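Local coordinates for pectate lyase/Amb allergen (PDB 4HWV), which probably cleaves pectate by calcium-dependent lyase chemistry, as a secreted right-handed beta-helix enzyme of polysaccharide lyase family 1, at residues 56-59 with 60-63. Sequence-based numbering, arbitrary orientation.
Sequences ALYG and NTAV
Thr-61 holds OG1 between its own backbone N and carbonyl carbon (chi1 71°), which turns the hydroxyl back onto the carbonyl of Tyr-58; Tyr-58 in turn sets CG anti to its carbonyl carbon (chi1 -78°), which puts the root of the ring beside Ala-62. Two donors of one residue grip the same acceptor. Thr-61 OG1 reaches Tyr-58 O at 2.8 Å, in the carbonyl plane and on a lone pair, while Thr-61 N binds Tyr-58 O at 3.0 Å from well above that plane. The backbone bond closes a type I' turn from Tyr-58 to Thr-61, with Gly-59 and Asn-60 both at positive phi in its middle. Helix 50-57 ends here in a Schellman motif: Gly-59 is the C-prime residue, Asn-60 N bonds back to the O of Gln-55, and Gly-59 N makes a weak 3.3 Å bond to Ala-56 O. Past the turn, Ala-62 CB packs 3.9 Å from Tyr-58 CB and lies obliquely to the ring, whereas Thr-61 OG1 sits near the ring plane, at its edge. The methyl CG2 of Thr-61 lies 3.4 Å from Tyr-58 O and a little farther from Gly-59 O. The hydroxyl of Thr-61 has a second partner in Thr-73 N, and Gln-55 NE2 ties Ala-62 O to the helix as the chain runs into strand 63-64. The Tyr-58 side chain also touches Ser-162 of strand 160-163.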
ATOM      1  N   ALA A  56     -21.988  10.863 -16.446  1.00  4.42           N
ATOM      2  CA  ALA A  56     -21.827  12.309 -16.311  1.00  4.82           C
ATOM      3  C   ALA A  56     -20.959  12.860 -17.447  1.00  4.69           C
ATOM      4  O   ALA A  56     -21.282  13.876 -18.082  1.00  5.55           O
ATOM      5  CB  ALA A  56     -21.250  12.657 -14.947  1.00  5.60           C
ATOM      6  N   LEU A  57     -19.862  12.169 -17.732  1.00  4.38           N
ATOM      7  CA  LEU A  57     -18.963  12.607 -18.801  1.00  4.61           C
ATOM      8  C   LEU A  57     -19.621  12.537 -20.176  1.00  4.52           C
ATOM      9  O   LEU A  57     -19.269  13.302 -21.082  1.00  5.54           O
ATOM     10  CB  LEU A  57     -17.688  11.753 -18.789  1.00  4.95           C
ATOM     11  CG  LEU A  57     -16.785  11.935 -17.565  1.00  4.78           C
ATOM     12  CD1 LEU A  57     -15.761  10.828 -17.496  1.00  5.56           C
ATOM     13  CD2 LEU A  57     -16.082  13.289 -17.560  1.00  5.49           C
ATOM     14  N   TYR A  58     -20.569  11.610 -20.322  1.00  4.86           N
ATOM     15  CA  TYR A  58     -21.219  11.350 -21.605  1.00  4.98           C
ATOM     16  C   TYR A  58     -22.632  11.948 -21.673  1.00  5.03           C
ATOM     17  O   TYR A  58     -23.382  11.685 -22.610  1.00  5.91           O
ATOM     18  CB  TYR A  58     -21.273   9.835 -21.876  1.00  4.77           C
ATOM     19  CG  TYR A  58     -19.961   9.238 -22.363  1.00  5.16           C
ATOM     20  CD1 TYR A  58     -18.830   9.214 -21.546  1.00  5.13           C
ATOM     21  CD2 TYR A  58     -19.858   8.691 -23.640  1.00  6.57           C
ATOM     22  CE1 TYR A  58     -17.633   8.678 -21.990  1.00  6.16           C
ATOM     23  CE2 TYR A  58     -18.662   8.132 -24.088  1.00  6.74           C
ATOM     24  CZ  TYR A  58     -17.551   8.138 -23.254  1.00  6.39           C
ATOM     25  OH  TYR A  58     -16.350   7.605 -23.658  1.00  7.76           O
ATOM     26  N   GLY A  59     -23.005  12.767 -20.692  1.00  5.22           N
ATOM     27  CA  GLY A  59     -24.328  13.375 -20.699  1.00  5.90           C
ATOM     28  C   GLY A  59     -25.440  12.354 -20.829  1.00  6.07           C
ATOM     29  O   GLY A  59     -26.422  12.559 -21.554  1.00  7.11           O
ATOM     30  N   ASN A  60     -25.264  11.234 -20.137  1.00  5.82           N
ATOM     31  CA  ASN A  60     -26.252  10.164 -20.088  1.00  6.43           C
ATOM     32  C   ASN A  60     -26.491   9.484 -21.434  1.00  6.27           C
ATOM     33  O   ASN A  60     -27.525   8.853 -21.637  1.00  7.40           O
ATOM     34  CB  ASN A  60     -27.563  10.662 -19.448  1.00  8.17           C
ATOM     35  CG  ASN A  60     -27.416  10.821 -17.974  1.00  9.60           C
ATOM     36  OD1 ASN A  60     -27.213   9.839 -17.275  1.00  9.80           O
ATOM     37  ND2 ASN A  60     -27.490  12.057 -17.483  1.00 10.56           N
ATOM     38  N   THR A  61     -25.503   9.560 -22.326  1.00  5.98           N
ATOM     39  CA  THR A  61     -25.615   8.866 -23.604  1.00  6.15           C
ATOM     40  C   THR A  61     -24.791   7.580 -23.649  1.00  6.28           C
ATOM     41  O   THR A  61     -24.789   6.897 -24.661  1.00  6.61           O
ATOM     42  CB  THR A  61     -25.168   9.736 -24.794  1.00  6.88           C
ATOM     43  OG1 THR A  61     -23.741   9.889 -24.751  1.00  7.15           O
ATOM     44  CG2 THR A  61     -25.868  11.100 -24.798  1.00  7.43           C
ATOM     45  N   ALA A  62     -24.079   7.247 -22.576  1.00  5.81           N
ATOM     46  CA  ALA A  62     -23.211   6.070 -22.617  1.00  6.34           C
ATOM     47  C   ALA A  62     -24.002   4.776 -22.534  1.00  6.36           C
ATOM     48  O   ALA A  62     -25.007   4.698 -21.831  1.00  6.62           O
ATOM     49  CB  ALA A  62     -22.181   6.112 -21.500  1.00  6.60           C
ATOM     50  N   VAL A  63     -23.545   3.768 -23.270  1.00  6.54           N
ATOM     51  CA  VAL A  63     -23.989   2.409 -23.044  1.00  6.88           C
ATOM     52  C   VAL A  63     -22.772   1.665 -22.529  1.00  5.86           C
ATOM     53  O   VAL A  63     -21.754   1.543 -23.225  1.00  6.10           O
ATOM     54  CB  VAL A  63     -24.546   1.743 -24.315  1.00  8.64           C
ATOM     55  CG1 VAL A  63     -24.913   0.289 -24.030  1.00 10.24           C
ATOM     56  CG2 VAL A  63     -25.761   2.515 -24.827  1.00 10.44           C
TER